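Local coordinates for mannose-6-phosphate isomerase (Helicobacter pylori, PDB 2QH5), which probably makes GDP-mannose and diphosphate from mannose 1-phosphate and GTP, through the N-terminal nucleotidyltransferase domain that this chain represents, at residues R165-P170 with I176-S181; G189-Q194 with M244-A249. All coordinates share one frame; numbering follows the deposited sequence.

Interaction 1 of 2, residues R165-P170 with I176-S181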
# COMPACT_ATOMS: atom_id res chain seq x y z
N ARG A 165 18.53 7.28 2.51
CA ARG A 165 18.38 5.83 2.38
C ARG A 165 17.16 5.29 3.12
O ARG A 165 16.55 5.97 3.96
CB ARG A 165 19.65 5.06 2.79
CG ARG A 165 19.67 4.63 4.24
CD ARG A 165 20.63 5.44 5.06
NE ARG A 165 21.75 4.63 5.53
CZ ARG A 165 22.40 4.82 6.67
NH1 ARG A 165 22.05 5.81 7.49
NH2 ARG A 165 23.40 4.02 7.00
N PHE A 166 16.80 4.05 2.79
CA PHE A 166 15.72 3.32 3.42
C PHE A 166 16.35 2.13 4.14
O PHE A 166 17.04 1.33 3.51
CB PHE A 166 14.76 2.83 2.35
CG PHE A 166 13.39 2.50 2.86
CD1 PHE A 166 12.31 3.30 2.52
CD2 PHE A 166 13.18 1.39 3.67
CE1 PHE A 166 11.04 3.00 2.99
CE2 PHE A 166 11.92 1.08 4.15
CZ PHE A 166 10.84 1.89 3.80
N ILE A 167 16.12 2.04 5.44
CA ILE A 167 16.55 0.86 6.19
C ILE A 167 15.36 0.22 6.91
O ILE A 167 14.88 0.75 7.92
CB ILE A 167 17.76 1.15 7.17
CG1 ILE A 167 17.57 2.45 7.97
CG2 ILE A 167 19.08 1.16 6.41
CD1 ILE A 167 18.33 3.65 7.45
N GLU A 168 14.87 -0.89 6.37
CA GLU A 168 13.71 -1.55 6.96
C GLU A 168 14.13 -2.52 8.05
O GLU A 168 15.00 -3.37 7.82
CB GLU A 168 12.85 -2.26 5.92
CG GLU A 168 11.41 -2.42 6.37
CD GLU A 168 10.82 -3.77 6.03
OE1 GLU A 168 9.58 -3.91 6.11
OE2 GLU A 168 11.59 -4.69 5.68
N LYS A 169 13.50 -2.39 9.21
CA LYS A 169 13.79 -3.20 10.40
C LYS A 169 15.29 -3.26 10.75
O LYS A 169 15.97 -4.25 10.45
CB LYS A 169 13.19 -4.61 10.27
CG LYS A 169 11.67 -4.62 10.09
CD LYS A 169 11.16 -6.02 9.79
CE LYS A 169 9.65 -6.01 9.58
NZ LYS A 169 9.09 -7.38 9.48
N PRO A 170 15.82 -2.19 11.37
CA PRO A 170 17.21 -2.20 11.80
C PRO A 170 17.36 -2.88 13.17
O PRO A 170 16.35 -3.23 13.79
CB PRO A 170 17.55 -0.71 11.91
CG PRO A 170 16.26 -0.05 12.25
CD PRO A 170 15.15 -0.91 11.68
N ILE A 176 18.16 3.15 18.00
CA ILE A 176 18.37 4.10 19.07
C ILE A 176 19.46 5.10 18.66
O ILE A 176 19.49 6.24 19.13
CB ILE A 176 18.70 3.37 20.41
CG1 ILE A 176 17.60 3.61 21.45
CG2 ILE A 176 20.11 3.71 20.94
CD1 ILE A 176 16.45 2.62 21.36
N GLU A 177 20.33 4.66 17.75
CA GLU A 177 21.39 5.51 17.21
C GLU A 177 20.82 6.53 16.22
O GLU A 177 21.27 7.68 16.18
CB GLU A 177 22.46 4.65 16.54
CG GLU A 177 23.78 5.35 16.32
CD GLU A 177 24.92 4.38 16.05
OE1 GLU A 177 24.73 3.44 15.25
OE2 GLU A 177 26.00 4.57 16.64
N PHE A 178 19.84 6.10 15.44
CA PHE A 178 19.15 6.98 14.49
C PHE A 178 18.06 7.80 15.19
O PHE A 178 17.46 8.70 14.59
CB PHE A 178 18.54 6.17 13.33
CG PHE A 178 19.56 5.45 12.48
CD1 PHE A 178 20.82 5.99 12.26
CD2 PHE A 178 19.24 4.23 11.88
CE1 PHE A 178 21.75 5.32 11.47
CE2 PHE A 178 20.16 3.56 11.09
CZ PHE A 178 21.42 4.10 10.88
N GLN A 179 17.81 7.48 16.46
CA GLN A 179 16.93 8.27 17.31
C GLN A 179 17.60 9.60 17.64
O GLN A 179 17.00 10.66 17.47
CB GLN A 179 16.63 7.50 18.61
CG GLN A 179 15.59 8.15 19.51
CD GLN A 179 14.17 7.99 18.98
OE1 GLN A 179 13.92 7.14 18.13
NE2 GLN A 179 13.26 8.81 19.48
N LYS A 180 18.85 9.52 18.10
CA LYS A 180 19.66 10.68 18.48
C LYS A 180 20.05 11.53 17.27
O LYS A 180 20.09 12.76 17.37
CB LYS A 180 20.92 10.22 19.23
CG LYS A 180 21.79 11.35 19.77
CD LYS A 180 23.23 10.90 19.96
CE LYS A 180 24.14 12.08 20.28
NZ LYS A 180 25.57 11.68 20.36
N SER A 181 20.32 10.87 16.15
CA SER A 181 20.77 11.54 14.92
C SER A 181 19.81 12.62 14.40
O SER A 181 20.25 13.70 14.01
CB SER A 181 21.03 10.51 13.83
OG SER A 181 22.31 9.92 13.97

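Interaction 2 of 2, residues G189-Q194 with M244-A249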
# COMPACT_ATOMS: atom_id res chain seq x y z
N GLY A 189 4.15 2.93 5.40
CA GLY A 189 3.70 1.75 4.68
C GLY A 189 2.76 2.12 3.54
O GLY A 189 2.43 1.27 2.73
N MET A 190 2.32 3.38 3.51
CA MET A 190 1.54 3.93 2.38
C MET A 190 2.48 4.32 1.24
O MET A 190 3.66 4.57 1.48
CB MET A 190 0.77 5.17 2.81
CG MET A 190 -0.09 5.03 4.04
SD MET A 190 -0.99 6.56 4.36
CE MET A 190 -1.38 7.07 2.67
N PHE A 191 1.95 4.41 0.02
CA PHE A 191 2.76 4.68 -1.17
C PHE A 191 1.94 5.28 -2.28
O PHE A 191 0.77 4.94 -2.42
CB PHE A 191 3.39 3.39 -1.74
CG PHE A 191 4.37 2.74 -0.82
CD1 PHE A 191 4.04 1.55 -0.19
CD2 PHE A 191 5.61 3.31 -0.59
CE1 PHE A 191 4.94 0.94 0.68
CE2 PHE A 191 6.51 2.71 0.28
CZ PHE A 191 6.18 1.52 0.91
N VAL A 192 2.54 6.18 -3.06
CA VAL A 192 1.93 6.68 -4.29
C VAL A 192 2.97 6.61 -5.41
O VAL A 192 4.15 6.88 -5.18
CB VAL A 192 1.39 8.14 -4.16
CG1 VAL A 192 0.69 8.57 -5.45
CG2 VAL A 192 0.42 8.27 -2.99
N PHE A 193 2.53 6.20 -6.59
CA PHE A 193 3.37 6.11 -7.79
C PHE A 193 2.48 5.79 -8.98
O PHE A 193 1.37 5.29 -8.81
CB PHE A 193 4.47 5.03 -7.68
CG PHE A 193 4.14 3.86 -6.77
CD1 PHE A 193 3.08 3.00 -7.04
CD2 PHE A 193 4.92 3.62 -5.64
CE1 PHE A 193 2.79 1.94 -6.20
CE2 PHE A 193 4.65 2.55 -4.78
CZ PHE A 193 3.58 1.71 -5.05
N GLN A 194 2.96 6.10 -10.18
CA GLN A 194 2.28 5.65 -11.38
C GLN A 194 2.55 4.15 -11.55
O GLN A 194 3.61 3.67 -11.15
CB GLN A 194 2.78 6.44 -12.58
CG GLN A 194 2.00 6.21 -13.85
CD GLN A 194 2.85 6.42 -15.08
OE1 GLN A 194 3.72 5.61 -15.40
NE2 GLN A 194 2.59 7.52 -15.77
N MET A 244 7.99 -11.63 -0.29
CA MET A 244 8.84 -10.45 -0.09
C MET A 244 8.06 -9.15 0.03
O MET A 244 7.10 -8.93 -0.72
CB MET A 244 9.84 -10.33 -1.23
CG MET A 244 10.85 -9.23 -1.03
SD MET A 244 12.22 -9.39 -2.15
CE MET A 244 13.07 -10.81 -1.44
N SER A 245 8.59 -8.27 0.85
CA SER A 245 8.06 -6.95 1.12
C SER A 245 8.45 -5.93 0.08
O SER A 245 9.51 -6.02 -0.48
CB SER A 245 8.59 -6.48 2.44
OG SER A 245 7.66 -5.61 3.00
N ILE A 246 7.61 -4.93 -0.14
CA ILE A 246 8.00 -3.90 -1.10
C ILE A 246 9.22 -3.10 -0.62
O ILE A 246 10.04 -2.65 -1.42
CB ILE A 246 6.80 -2.98 -1.43
CG1 ILE A 246 7.10 -2.11 -2.65
CG2 ILE A 246 6.41 -2.15 -0.23
CD1 ILE A 246 7.43 -2.91 -3.90
N ASP A 247 9.33 -2.99 0.70
CA ASP A 247 10.41 -2.26 1.34
C ASP A 247 11.73 -2.94 1.08
O ASP A 247 12.73 -2.28 0.85
CB ASP A 247 10.16 -2.13 2.84
CG ASP A 247 8.74 -1.69 3.17
OD1 ASP A 247 7.80 -2.50 3.02
OD2 ASP A 247 8.57 -0.53 3.60
N ILE A 248 11.73 -4.27 1.10
CA ILE A 248 12.95 -5.04 0.84
C ILE A 248 13.22 -5.15 -0.66
O ILE A 248 14.34 -4.92 -1.11
CB ILE A 248 12.86 -6.45 1.50
CG1 ILE A 248 12.92 -6.32 3.03
CG2 ILE A 248 13.98 -7.36 1.01
CD1 ILE A 248 12.36 -7.51 3.79
N ALA A 249 12.16 -5.46 -1.42
CA ALA A 249 12.25 -5.67 -2.87
C ALA A 249 12.70 -4.45 -3.65
O ALA A 249 13.49 -4.56 -4.60
CB ALA A 249 10.90 -6.15 -3.41

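Interaction 1 of 2, residues R165-P170 with I176-S181
The Phe178 ring and the Arg165 guanidinium meet at a slant, their planes 63° apart, with the two side chains running at about a right angle. Arg165 NH1 reaches the outer end of the ring, 3.8 Å from Phe178 CZ and 4.0 Å from Phe178 CE1. The next ring corner is met by Ile167, whose CD1 lies 4.1 Å from Phe178 CE2 in an apolar touch. Phe178 also stacks with the ring of Phe184, at the start of strand 184-194, and Arg165 and Ile167 both touch Phe184 as well. The Phe166 side chain packs instead against Asp247 and Met251 of helix 246-251.

Segment 165-170 pairs antiparallel with strand 153-156, and the chain then turns into helix 172-181, which leads on to strand 184-194. The contact thus folds the helix back beside the strand that precedes it, at the surface of the GT-A nucleotidyltransferase domain. The sequence Phe166-Ile167-Glu168-Lys169-Pro170 matches the Phe-Val/Ile-Glu-Lys-Pro motif of mannose-1-phosphate guanylyltransferases.

The Arg165 chain is bent at both chi2 and chi3, which swings the guanidinium round to the helix although the residue sits at the far end of the segment. The same NH1 forms a salt bridge with Glu156 on the paired strand, which probably offsets part of the charge beside Phe178 and helps set where NH1 lies. On that strand Tyr154 is touched by the side chains of Ile167 and Pro170. Ile167 places CG1 between its backbone N and carbonyl carbon (chi1 45°), carrying CD1 out toward the aromatic ring of Phe178.

Interaction 2 of 2, residues G189-Q194 with M244-A249
Ser245 O, just ahead of the residue that presses on Phe191, is gripped by two backbone N-H groups: Ala249 N at 2.9 Å from Ser245 O, and Ile248 N, more weakly, at 3.2 Å from it. These bonds close the first turn of helix 246-251, for which Ser245 is the N-cap residue. The backbone N of Ile246 is taken by Thr90 OG1, which ties the helix start to helix 90-99.

From this turn Ile246 puts its CG2 methyl against the far end of the Phe191 ring, 3.5 Å from Phe191 CE1 and 3.8 Å from Phe191 CZ. The two side chains come from facing directions and slide past each other. Phe191 has its CG anti to the carbonyl carbon (chi1 -65°), which sends the ring from the strand toward the helix. Asp247 reaches the same ring end from another quarter: its OD2 stands at the ring edge, near the plane, 4.1 Å from Phe191 CZ, with carboxylate and ring 60° apart.

Strand 184-194 belongs to the central sheet of the GT-A domain; Phe191 bonds through its backbone to Val109 of strand 106-111, while Val192 does so to Val139. The run Asn187-Ser188-Gly189-Met190-Phe191 matches the Asn-Ser-Gly-Met-Phe sequence familiar from mannose-1-phosphate guanylyltransferases. Across the buried interface itself, the contact is mainly apolar, methyl against ring, and dispersion probably contributes most; the weakly positive C-H edge of Phe191 would offer the Asp247 oxygen a mildly favourable neighbour.

Interaction 1 lies at the surface of the domain, its centre about 22 Å from the centre of the chain, whereas interaction 2 is buried, its centre about 7 Å from that point. Both bring a helix against strands of the one mixed sheet, and helix 172-181 is followed in the chain by strand 184-194, which supplies Phe191. Their chemistry follows their depth: outside, an arginine and an isoleucine share an aromatic ring, while inside a methyl group meets the ring obliquely and a carboxylate oxygen stands at its edge. The contacts also touch one another, with Phe166 CZ 3.3 Å from Asp247 OD2 and Glu168 CD 3.6 Å from Asp247 CB, so strand 165-168 packs against helix 246-251.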